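Local coordinates for putative major capsid protein (Cafeteriavirus-dependent mavirus, PDB 6G43) that probably forms the icosahedral shell of the virophage particle as its major capsid protein, a trimer of the double jelly-roll type, at residues H130-D135 against N385-R390. Numbering follows the deposited sequence.
Sequences HQYNAD and NGYNKR
One asparagine, N388, closes on three carbonyls of the facing loop, those of Q131, Y132 and A134, through its side-chain amide and backbone. N388 ND2 donates to Q131 O at 2.9 Å and to A134 O at 3.0 Å, spending both hydrogens. Both acceptors lie close to the amide plane, but A134 O receives its bond on a lone pair, whereas at Q131 O the donor sits above the carbonyl plane. Y132 O accepts the backbone N-H of N388 (N to O 3.0 Å) and a CA-H...O contact from Y387. With CG held between the backbone N and the carbonyl carbon (chi1 64°), the N388 amide folds back across the Y132 peptide. The acceptors belong to the type I turn H130-N133 and the residue after it, linking helices 123-130 and 136-142; the partner loop follows helix 375-384, which ends in a Schellman motif with G386 as its C-prime residue. The contact joins this connection, in the N-terminal half of the chain, to the part matching the V20-type C-terminal family, of the hexon clan. The Y132 and Y387 side chains run alongside each other, Y132 CD1 to Y387 CE1 4.1 Å, and K389 CD meets the edge of the Y132 ring, while the amine NZ of K389 continues to a hydrogen bond with V148 O.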
ATOM      1  N   HIS A 130     -10.291 -17.156   7.665  1.00 25.24           N
ATOM      2  CA  HIS A 130      -9.515 -16.710   6.504  1.00 24.99           C
ATOM      3  C   HIS A 130      -9.568 -15.198   6.247  1.00 24.99           C
ATOM      4  O   HIS A 130      -8.575 -14.625   5.799  1.00 24.69           O
ATOM      5  CB  HIS A 130      -9.944 -17.479   5.246  1.00 24.56           C
ATOM      6  CG  HIS A 130      -9.088 -17.203   4.049  1.00 24.32           C
ATOM      7  ND1 HIS A 130      -7.734 -17.461   4.027  1.00 24.27           N
ATOM      8  CD2 HIS A 130      -9.392 -16.686   2.834  1.00 24.23           C
ATOM      9  CE1 HIS A 130      -7.240 -17.115   2.851  1.00 24.35           C
ATOM     10  NE2 HIS A 130      -8.224 -16.641   2.109  1.00 24.44           N
ATOM     11  N   GLN A 131     -10.699 -14.559   6.548  1.00 25.23           N
ATOM     12  CA  GLN A 131     -10.841 -13.100   6.381  1.00 25.64           C
ATOM     13  C   GLN A 131      -9.876 -12.267   7.249  1.00 26.03           C
ATOM     14  O   GLN A 131      -9.544 -11.139   6.885  1.00 25.88           O
ATOM     15  CB  GLN A 131     -12.293 -12.656   6.626  1.00 25.37           C
ATOM     16  CG  GLN A 131     -12.763 -12.710   8.077  1.00 25.42           C
ATOM     17  CD  GLN A 131     -14.234 -12.351   8.255  1.00 25.42           C
ATOM     18  OE1 GLN A 131     -14.875 -11.803   7.354  1.00 25.25           O
ATOM     19  NE2 GLN A 131     -14.774 -12.652   9.434  1.00 25.35           N
ATOM     20  N   TYR A 132      -9.453 -12.825   8.386  1.00 27.07           N
ATOM     21  CA  TYR A 132      -8.459 -12.200   9.269  1.00 28.13           C
ATOM     22  C   TYR A 132      -7.006 -12.606   8.986  1.00 29.15           C
ATOM     23  O   TYR A 132      -6.099 -12.081   9.626  1.00 29.64           O
ATOM     24  CB  TYR A 132      -8.763 -12.551  10.730  1.00 28.37           C
ATOM     25  CG  TYR A 132     -10.088 -12.039  11.244  1.00 28.73           C
ATOM     26  CD1 TYR A 132     -10.303 -10.675  11.439  1.00 28.80           C
ATOM     27  CD2 TYR A 132     -11.121 -12.920  11.560  1.00 29.21           C
ATOM     28  CE1 TYR A 132     -11.515 -10.202  11.921  1.00 29.28           C
ATOM     29  CE2 TYR A 132     -12.339 -12.462  12.045  1.00 29.47           C
ATOM     30  CZ  TYR A 132     -12.533 -11.101  12.225  1.00 29.76           C
ATOM     31  OH  TYR A 132     -13.739 -10.640  12.702  1.00 30.62           O
ATOM     32  N   ASN A 133      -6.782 -13.506   8.028  1.00 30.51           N
ATOM     33  CA  ASN A 133      -5.505 -14.224   7.909  1.00 31.65           C
ATOM     34  C   ASN A 133      -4.893 -14.235   6.497  1.00 31.40           C
ATOM     35  O   ASN A 133      -4.126 -15.139   6.165  1.00 32.55           O
ATOM     36  CB  ASN A 133      -5.706 -15.672   8.405  1.00 32.80           C
ATOM     37  CG  ASN A 133      -4.422 -16.302   8.928  1.00 33.57           C
ATOM     38  OD1 ASN A 133      -3.655 -15.665   9.648  1.00 34.27           O
ATOM     39  ND2 ASN A 133      -4.189 -17.562   8.577  1.00 34.28           N
ATOM     40  N   ALA A 134      -5.202 -13.227   5.682  1.00 31.39           N
ATOM     41  CA  ALA A 134      -4.694 -13.158   4.305  1.00 30.98           C
ATOM     42  C   ALA A 134      -4.459 -11.728   3.834  1.00 30.70           C
ATOM     43  O   ALA A 134      -4.910 -10.766   4.461  1.00 30.01           O
ATOM     44  CB  ALA A 134      -5.650 -13.867   3.358  1.00 31.03           C
ATOM     45  N   ASP A 135      -3.740 -11.616   2.718  1.00 31.07           N
ATOM     46  CA  ASP A 135      -3.489 -10.342   2.048  1.00 31.58           C
ATOM     47  C   ASP A 135      -4.830  -9.740   1.595  1.00 30.72           C
ATOM     48  O   ASP A 135      -5.605 -10.425   0.934  1.00 30.38           O
ATOM     49  CB  ASP A 135      -2.564 -10.579   0.845  1.00 32.57           C
ATOM     50  CG  ASP A 135      -2.306  -9.317   0.030  1.00 33.78           C
ATOM     51  OD1 ASP A 135      -2.116  -8.237   0.625  1.00 35.21           O
ATOM     52  OD2 ASP A 135      -2.281  -9.410  -1.218  1.00 35.24           O
ATOM     53  N   ASN A 385       1.725 -14.520  12.652  1.00 23.52           N
ATOM     54  CA  ASN A 385       1.072 -15.651  11.987  1.00 23.28           C
ATOM     55  C   ASN A 385      -0.037 -15.243  10.997  1.00 23.25           C
ATOM     56  O   ASN A 385      -0.922 -16.047  10.697  1.00 23.12           O
ATOM     57  CB  ASN A 385       0.509 -16.599  13.053  1.00 23.22           C
ATOM     58  CG  ASN A 385       1.597 -17.196  13.931  1.00 23.07           C
ATOM     59  OD1 ASN A 385       2.562 -17.762  13.427  1.00 23.46           O
ATOM     60  ND2 ASN A 385       1.447 -17.075  15.243  1.00 22.99           N
ATOM     61  N   GLY A 386       0.015 -14.010  10.489  1.00 23.23           N
ATOM     62  CA  GLY A 386      -0.864 -13.561   9.403  1.00 23.27           C
ATOM     63  C   GLY A 386      -2.065 -12.684   9.737  1.00 23.45           C
ATOM     64  O   GLY A 386      -2.804 -12.309   8.826  1.00 23.57           O
ATOM     65  N   TYR A 387      -2.274 -12.342  11.011  1.00 23.60           N
ATOM     66  CA  TYR A 387      -3.381 -11.450  11.389  1.00 23.71           C
ATOM     67  C   TYR A 387      -3.249 -10.110  10.656  1.00 23.88           C
ATOM     68  O   TYR A 387      -2.224  -9.436  10.767  1.00 23.83           O
ATOM     69  CB  TYR A 387      -3.442 -11.234  12.900  1.00 23.57           C
ATOM     70  CG  TYR A 387      -4.613 -10.387  13.353  1.00 23.49           C
ATOM     71  CD1 TYR A 387      -5.904 -10.916  13.407  1.00 23.60           C
ATOM     72  CD2 TYR A 387      -4.433  -9.054  13.723  1.00 23.48           C
ATOM     73  CE1 TYR A 387      -6.981 -10.140  13.815  1.00 23.63           C
ATOM     74  CE2 TYR A 387      -5.503  -8.270  14.131  1.00 23.57           C
ATOM     75  CZ  TYR A 387      -6.775  -8.814  14.182  1.00 23.62           C
ATOM     76  OH  TYR A 387      -7.836  -8.031  14.591  1.00 23.53           O
ATOM     77  N   ASN A 388      -4.292  -9.743   9.913  1.00 23.90           N
ATOM     78  CA  ASN A 388      -4.203  -8.687   8.892  1.00 24.07           C
ATOM     79  C   ASN A 388      -4.817  -7.326   9.277  1.00 24.14           C
ATOM     80  O   ASN A 388      -4.952  -6.454   8.418  1.00 23.92           O
ATOM     81  CB  ASN A 388      -4.814  -9.194   7.568  1.00 24.03           C
ATOM     82  CG  ASN A 388      -6.305  -9.489   7.669  1.00 23.96           C
ATOM     83  OD1 ASN A 388      -6.935  -9.254   8.700  1.00 23.81           O
ATOM     84  ND2 ASN A 388      -6.873 -10.021   6.593  1.00 23.79           N
ATOM     85  N   LYS A 389      -5.180  -7.147  10.549  1.00 24.30           N
ATOM     86  CA  LYS A 389      -5.778  -5.890  11.024  1.00 24.47           C
ATOM     87  C   LYS A 389      -4.890  -5.186  12.049  1.00 24.49           C
ATOM     88  O   LYS A 389      -3.873  -5.727  12.492  1.00 24.41           O
ATOM     89  CB  LYS A 389      -7.176  -6.138  11.596  1.00 24.55           C
ATOM     90  CG  LYS A 389      -8.061  -6.979  10.686  1.00 24.66           C
ATOM     91  CD  LYS A 389      -9.544  -6.785  10.957  1.00 24.87           C
ATOM     92  CE  LYS A 389     -10.080  -5.483  10.374  1.00 25.08           C
ATOM     93  NZ  LYS A 389      -9.899  -5.373   8.899  1.00 25.29           N
ATOM     94  N   ARG A 390      -5.289  -3.967  12.400  1.00 24.80           N
ATOM     95  CA  ARG A 390      -4.521  -3.083  13.278  1.00 25.07           C
ATOM     96  C   ARG A 390      -4.883  -3.255  14.752  1.00 24.63           C
ATOM     97  O   ARG A 390      -5.916  -3.842  15.082  1.00 24.66           O
ATOM     98  CB  ARG A 390      -4.748  -1.641  12.843  1.00 25.91           C
ATOM     99  CG  ARG A 390      -4.243  -1.369  11.432  1.00 26.89           C
ATOM    100  CD  ARG A 390      -5.102  -0.369  10.680  1.00 27.95           C
ATOM    101  NE  ARG A 390      -4.553  -0.102   9.351  1.00 28.90           N
ATOM    102  CZ  ARG A 390      -4.649  -0.911   8.292  1.00 29.76           C
ATOM    103  NH1 ARG A 390      -5.289  -2.081   8.364  1.00 30.27           N
ATOM    104  NH2 ARG A 390      -4.096  -0.544   7.138  1.00 29.77           N
TER